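PDB 5W4A: P-granule scaffold from Caenorhabditis japonica, which probably acts as a scaffold of germline P granules, the RNA-protein bodies linked to mRNA repression. Local coordinates for residues Glu189-Val192 against Ile193-Phe197; Leu166-Asp169 against Phe170-Tyr173. One frame throughout, in Å; residues are numbered along the deposited sequence.

Interaction 1: Glu189-Val192 against Ile193-Phe197; sequences EVEV and IRDNF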
ATOM      1  N   GLU C 189      -7.931 -14.575   1.533  1.00 20.51           N
ATOM      2  CA  GLU C 189      -7.293 -13.475   0.828  1.00 18.31           C
ATOM      3  C   GLU C 189      -6.815 -13.899  -0.556  1.00 17.55           C
ATOM      4  O   GLU C 189      -6.921 -13.123  -1.512  1.00 18.76           O
ATOM      5  CB  GLU C 189      -6.128 -12.936   1.654  1.00 17.29           C
ATOM      6  CG  GLU C 189      -6.607 -12.230   2.928  1.00 19.42           C
ATOM      7  CD  GLU C 189      -5.562 -12.120   4.013  1.00 18.54           C
ATOM      8  OE1 GLU C 189      -4.354 -11.977   3.715  1.00 20.89           O
ATOM      9  OE2 GLU C 189      -5.951 -12.197   5.223  1.00 19.84           O
ATOM     10  N   VAL C 190      -6.271 -15.118  -0.670  1.00 18.54           N
ATOM     11  CA  VAL C 190      -5.873 -15.633  -1.981  1.00 18.25           C
ATOM     12  C   VAL C 190      -7.072 -15.658  -2.917  1.00 20.32           C
ATOM     13  O   VAL C 190      -6.970 -15.286  -4.092  1.00 19.38           O
ATOM     14  CB  VAL C 190      -5.240 -17.022  -1.851  1.00 20.29           C
ATOM     15  CG1 VAL C 190      -4.957 -17.647  -3.248  1.00 22.03           C
ATOM     16  CG2 VAL C 190      -3.951 -16.959  -1.038  1.00 22.79           C
ATOM     17  N   GLU C 191      -8.248 -16.030  -2.389  1.00 21.74           N
ATOM     18  CA  GLU C 191      -9.447 -16.038  -3.225  1.00 22.41           C
ATOM     19  C   GLU C 191      -9.790 -14.648  -3.756  1.00 20.67           C
ATOM     20  O   GLU C 191     -10.179 -14.505  -4.916  1.00 20.43           O
ATOM     21  CB  GLU C 191     -10.628 -16.647  -2.461  1.00 26.60           C
ATOM     22  CG  GLU C 191     -11.859 -16.731  -3.324  1.00 29.02           C
ATOM     23  CD  GLU C 191     -13.064 -17.314  -2.611  1.00 44.23           C
ATOM     24  OE1 GLU C 191     -13.234 -17.066  -1.395  1.00 49.09           O
ATOM     25  OE2 GLU C 191     -13.847 -18.012  -3.289  1.00 46.98           O
ATOM     26  N   VAL C 192      -9.638 -13.596  -2.935  1.00 19.30           N
ATOM     27  CA  VAL C 192      -9.877 -12.244  -3.410  1.00 18.79           C
ATOM     28  C   VAL C 192      -8.879 -11.865  -4.520  1.00 18.06           C
ATOM     29  O   VAL C 192      -9.251 -11.267  -5.542  1.00 19.28           O
ATOM     30  CB  VAL C 192      -9.829 -11.239  -2.239  1.00 19.61           C
ATOM     31  CG1 VAL C 192      -9.957  -9.816  -2.771  1.00 22.12           C
ATOM     32  CG2 VAL C 192     -10.907 -11.564  -1.210  1.00 22.19           C
ATOM     33  N   ILE C 193      -7.592 -12.175  -4.325  1.00 17.09           N
ATOM     34  CA  ILE C 193      -6.571 -11.884  -5.325  1.00 15.64           C
ATOM     35  C   ILE C 193      -6.893 -12.604  -6.628  1.00 16.56           C
ATOM     36  O   ILE C 193      -6.830 -12.011  -7.710  1.00 17.03           O
ATOM     37  CB  ILE C 193      -5.175 -12.275  -4.815  1.00 19.45           C
ATOM     38  CG1 ILE C 193      -4.804 -11.417  -3.608  1.00 17.34           C
ATOM     39  CG2 ILE C 193      -4.114 -12.104  -5.913  1.00 19.69           C
ATOM     40  CD1 ILE C 193      -3.495 -11.790  -2.941  1.00 20.13           C
ATOM     41  N   ARG C 194      -7.205 -13.888  -6.523  1.00 17.59           N
ATOM     42  CA  ARG C 194      -7.598 -14.673  -7.696  1.00 20.64           C
ATOM     43  C   ARG C 194      -8.782 -14.034  -8.400  1.00 21.52           C
ATOM     44  O   ARG C 194      -8.785 -13.874  -9.628  1.00 20.65           O
ATOM     45  CB  ARG C 194      -7.926 -16.090  -7.280  1.00 19.59           C
ATOM     46  CG  ARG C 194      -8.295 -17.032  -8.443  1.00 23.82           C
ATOM     47  CD  ARG C 194      -8.699 -18.408  -7.918  1.00 29.94           C
ATOM     48  NE  ARG C 194      -7.597 -19.157  -7.303  1.00 42.75           N
ATOM     49  CZ  ARG C 194      -7.478 -19.466  -6.000  1.00 50.91           C
ATOM     50  NH1 ARG C 194      -8.397 -19.109  -5.101  1.00 36.71           N
ATOM     51  NH2 ARG C 194      -6.416 -20.155  -5.586  1.00 43.34           N
ATOM     52  N   ASP C 195      -9.806 -13.657  -7.637  1.00 21.43           N
ATOM     53  CA  ASP C 195     -10.993 -13.064  -8.241  1.00 19.09           C
ATOM     54  C   ASP C 195     -10.703 -11.716  -8.888  1.00 20.68           C
ATOM     55  O   ASP C 195     -11.272 -11.413  -9.940  1.00 20.73           O
ATOM     56  CB  ASP C 195     -12.111 -12.954  -7.208  1.00 22.00           C
ATOM     57  CG  ASP C 195     -12.766 -14.299  -6.916  1.00 32.36           C
ATOM     58  OD1 ASP C 195     -12.554 -15.263  -7.691  1.00 35.43           O
ATOM     59  OD2 ASP C 195     -13.485 -14.414  -5.894  1.00 32.94           O
ATOM     60  N   ASN C 196      -9.809 -10.894  -8.300  1.00 19.00           N
ATOM     61  CA  ASN C 196      -9.382  -9.653  -8.948  1.00 18.30           C
ATOM     62  C   ASN C 196      -8.755  -9.928 -10.316  1.00 18.19           C
ATOM     63  O   ASN C 196      -9.046  -9.243 -11.299  1.00 19.98           O
ATOM     64  CB  ASN C 196      -8.371  -8.900  -8.086  1.00 17.37           C
ATOM     65  CG  ASN C 196      -8.997  -8.282  -6.857  1.00 18.70           C
ATOM     66  OD1 ASN C 196     -10.235  -8.244  -6.680  1.00 21.28           O
ATOM     67  ND2 ASN C 196      -8.123  -7.787  -5.977  1.00 18.20           N
ATOM     68  N   PHE C 197      -7.882 -10.930 -10.383  1.00 20.48           N
ATOM     69  CA  PHE C 197      -7.273 -11.298 -11.659  1.00 19.37           C
ATOM     70  C   PHE C 197      -8.320 -11.843 -12.631  1.00 20.69           C
ATOM     71  O   PHE C 197      -8.370 -11.409 -13.799  1.00 22.46           O
ATOM     72  CB  PHE C 197      -6.159 -12.319 -11.427  1.00 18.49           C
ATOM     73  CG  PHE C 197      -5.537 -12.815 -12.697  1.00 16.99           C
ATOM     74  CD1 PHE C 197      -5.178 -11.924 -13.691  1.00 19.39           C
ATOM     75  CD2 PHE C 197      -5.271 -14.149 -12.871  1.00 20.58           C
ATOM     76  CE1 PHE C 197      -4.610 -12.373 -14.905  1.00 18.41           C
ATOM     77  CE2 PHE C 197      -4.672 -14.595 -14.075  1.00 21.46           C
ATOM     78  CZ  PHE C 197      -4.345 -13.692 -15.061  1.00 19.39           C
TER
HETATM   79  O   HOH W   1     -14.946 -16.529  -5.227  0.88 38.71           O
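The guanidinium of Arg-194 has the carbonyl oxygen of Val-190 over one face, while Glu-191 CA approaches it obliquely, 3.7 Å from NH1. Beside that oxygen the methyl CG1 of Val-190 meets NH2 at 3.7 Å. The arginine chain leaves the helix with CG opposite the backbone N (chi1 -177°) and bends at chi3 (-67°), which turns the flat group back along the preceding turn. From there NE bonds to the hydroxyl of Tyr-173 and NH2 makes a salt bridge to Glu-182. A leucine here would probably leave Glu-182 without its positive mate and Tyr-173 without this N-H.

All of this rides on i to i+4 bonding in the helix 187-201, with Arg-194 N to Val-190 O at 2.8 Å. The other flat groups are acidic: the side chains of Glu-191 and Asp-195 run side by side, pointing the same way, their carboxylate planes 40° apart. Glu-191 OE2 and Asp-195 OD2 stand 4.5 Å apart, and one water donates to both, 2.7 Å from Glu-191 OE2 and from Asp-195 OD2, which probably eases their repulsion.

On another face Ile-193 lays CG1 against Glu-189 O (3.4 Å) and packs on Phe-157 of helix 153-160. Nearby, Glu-189 reaches Arg-128 of the second subunit in a salt bridge, and Asn-196 ND2 bonds to Asp-169 and to the Leu-132 carbonyl of that subunit.

Interaction 2: Leu166-Asp169 against Phe170-Tyr173; sequences LDLD and FDAY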
ATOM      1  N   LEU C 166      -1.131  -1.911  -6.899  1.00 16.10           N
ATOM      2  CA  LEU C 166      -0.715  -1.453  -8.223  1.00 16.34           C
ATOM      3  C   LEU C 166      -1.447  -2.189  -9.347  1.00 15.24           C
ATOM      4  O   LEU C 166      -1.032  -2.129 -10.515  1.00 15.83           O
ATOM      5  CB  LEU C 166       0.797  -1.632  -8.369  1.00 16.84           C
ATOM      6  CG  LEU C 166       1.677  -0.928  -7.336  1.00 19.50           C
ATOM      7  CD1 LEU C 166       3.126  -1.388  -7.427  1.00 20.55           C
ATOM      8  CD2 LEU C 166       1.575   0.564  -7.580  1.00 31.77           C
ATOM      9  N   ASP C 167      -2.549  -2.863  -9.017  1.00 13.76           N
ATOM     10  CA  ASP C 167      -3.281  -3.710  -9.944  1.00 13.85           C
ATOM     11  C   ASP C 167      -2.359  -4.747 -10.577  1.00 15.90           C
ATOM     12  O   ASP C 167      -2.520  -5.131 -11.740  1.00 16.61           O
ATOM     13  CB  ASP C 167      -4.017  -2.874 -10.995  1.00 14.93           C
ATOM     14  CG  ASP C 167      -5.216  -2.123 -10.412  1.00 22.94           C
ATOM     15  OD1 ASP C 167      -5.580  -2.346  -9.235  1.00 19.36           O
ATOM     16  OD2 ASP C 167      -5.809  -1.300 -11.152  1.00 25.81           O
ATOM     17  N   LEU C 168      -1.416  -5.254  -9.770  1.00 16.15           N
ATOM     18  CA  LEU C 168      -0.547  -6.375 -10.125  1.00 15.37           C
ATOM     19  C   LEU C 168      -1.018  -7.664  -9.452  1.00 14.29           C
ATOM     20  O   LEU C 168      -0.215  -8.532  -9.084  1.00 15.63           O
ATOM     21  CB  LEU C 168       0.908  -6.038  -9.775  1.00 15.40           C
ATOM     22  CG  LEU C 168       1.522  -4.924 -10.629  1.00 15.33           C
ATOM     23  CD1 LEU C 168       2.890  -4.551 -10.116  1.00 17.48           C
ATOM     24  CD2 LEU C 168       1.562  -5.321 -12.117  1.00 17.92           C
ATOM     25  N   ASP C 169      -2.343  -7.829  -9.367  1.00 16.28           N
ATOM     26  CA  ASP C 169      -2.940  -9.059  -8.853  1.00 16.61           C
ATOM     27  C   ASP C 169      -2.414 -10.308  -9.550  1.00 16.77           C
ATOM     28  O   ASP C 169      -2.231 -11.338  -8.894  1.00 16.16           O
ATOM     29  CB  ASP C 169      -4.468  -8.967  -8.965  1.00 17.54           C
ATOM     30  CG  ASP C 169      -4.992  -7.669  -8.389  1.00 19.90           C
ATOM     31  OD1 ASP C 169      -4.819  -6.613  -9.061  1.00 18.96           O
ATOM     32  OD2 ASP C 169      -5.514  -7.717  -7.248  1.00 18.72           O
ATOM     33  N   PHE C 170      -2.167 -10.251 -10.867  1.00 16.68           N
ATOM     34  CA  PHE C 170      -1.595 -11.404 -11.549  1.00 17.26           C
ATOM     35  C   PHE C 170      -0.277 -11.834 -10.909  1.00 16.82           C
ATOM     36  O   PHE C 170      -0.039 -13.026 -10.684  1.00 15.74           O
ATOM     37  CB  PHE C 170      -1.384 -11.075 -13.034  1.00 14.93           C
ATOM     38  CG  PHE C 170      -0.663 -12.129 -13.804  1.00 16.46           C
ATOM     39  CD1 PHE C 170      -1.260 -13.382 -13.990  1.00 19.01           C
ATOM     40  CD2 PHE C 170       0.592 -11.900 -14.351  1.00 18.31           C
ATOM     41  CE1 PHE C 170      -0.631 -14.351 -14.749  1.00 19.14           C
ATOM     42  CE2 PHE C 170       1.221 -12.886 -15.124  1.00 19.61           C
ATOM     43  CZ  PHE C 170       0.605 -14.104 -15.298  1.00 17.71           C
ATOM     44  N   ASP C 171       0.605 -10.883 -10.637  1.00 16.49           N
ATOM     45  CA  ASP C 171       1.908 -11.233 -10.089  1.00 16.25           C
ATOM     46  C   ASP C 171       1.748 -11.815  -8.691  1.00 15.63           C
ATOM     47  O   ASP C 171       2.436 -12.796  -8.344  1.00 16.68           O
ATOM     48  CB  ASP C 171       2.817 -10.007 -10.052  1.00 15.26           C
ATOM     49  CG  ASP C 171       3.270  -9.540 -11.414  1.00 17.17           C
ATOM     50  OD1 ASP C 171       2.984 -10.250 -12.412  1.00 18.05           O
ATOM     51  OD2 ASP C 171       3.912  -8.454 -11.478  1.00 16.10           O
ATOM     52  N   ALA C 172       0.880 -11.210  -7.870  1.00 17.91           N
ATOM     53  CA  ALA C 172       0.646 -11.745  -6.534  1.00 15.67           C
ATOM     54  C   ALA C 172       0.128 -13.167  -6.612  1.00 18.20           C
ATOM     55  O   ALA C 172       0.558 -14.036  -5.839  1.00 17.79           O
ATOM     56  CB  ALA C 172      -0.326 -10.848  -5.760  1.00 17.18           C
ATOM     57  N   TYR C 173      -0.756 -13.432  -7.577  1.00 16.58           N
ATOM     58  CA  TYR C 173      -1.313 -14.773  -7.772  1.00 18.11           C
ATOM     59  C   TYR C 173      -0.241 -15.767  -8.201  1.00 17.38           C
ATOM     60  O   TYR C 173      -0.175 -16.883  -7.670  1.00 18.47           O
ATOM     61  CB  TYR C 173      -2.450 -14.723  -8.797  1.00 16.42           C
ATOM     62  CG  TYR C 173      -3.170 -16.045  -8.912  1.00 20.27           C
ATOM     63  CD1 TYR C 173      -3.976 -16.485  -7.864  1.00 26.70           C
ATOM     64  CD2 TYR C 173      -3.003 -16.861 -10.002  1.00 23.79           C
ATOM     65  CE1 TYR C 173      -4.618 -17.690  -7.912  1.00 30.53           C
ATOM     66  CE2 TYR C 173      -3.696 -18.104 -10.077  1.00 25.21           C
ATOM     67  CZ  TYR C 173      -4.479 -18.488  -9.016  1.00 26.96           C
ATOM     68  OH  TYR C 173      -5.154 -19.701  -8.987  1.00 29.40           O
TER
HETATM   69  O   HOH W   2      -2.414  -7.853 -12.627  1.00 16.53           O
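The carbonyl oxygen of Leu-168 takes two amides of the first turn: Ala-172 N at 3.1 Å and Asp-171 N at 2.9 Å in a weak, strongly bent bond (121°). Asp-169 O then receives Tyr-173 N at 2.9 Å, and helix 169-179 is under way. Leu-168 holds the N-cap position, but its side chain is aliphatic and runs alongside Asp-171, with CD2 4.0 Å from OD2. A water bridges the start of the helix instead, accepting from Phe-170 N (3.0 Å) and donating to Asp-167 O (2.9 Å).

One shell further out, the buried carboxylate of Asp-171 is gripped by the strand 14-16 and the loop after it: OD1 bonds to the Thr-16 hydroxyl, OD2 to the amides of Tyr-17 and Phe-18. With CG anti to the carbonyl carbon and beside its own backbone N (chi1 -70°), the carboxylate tips back toward the start of the helix, alongside Leu-168. Asp-169 sends OD1 to Lys-134 of the second subunit, a lysine that Asp-167 also pairs with. With N-H donors on Asp-171 and a lysine beside Asp-169, these two buried carboxylates are likely to stay charged.

How the interactions relate
The two contacts belong to helices that follow one another in the chain and pack together. In interaction 2 every touching residue is buried, and its centre lies about 9 Å from the centre of the chain; its chemistry is that of a helix start, with carboxylates matched by donors. The centre of interaction 1 lies about 16 Å from that point; this contact, within helix 187-201, is partly buried and has an exposed side where acidic groups share a water. Side-chain polar bonds tie the two directly, and the rings of Phe-197 and Phe-170 meet with planes at about 45°. Both also reach the second subunit, where Lys-134 lies against each.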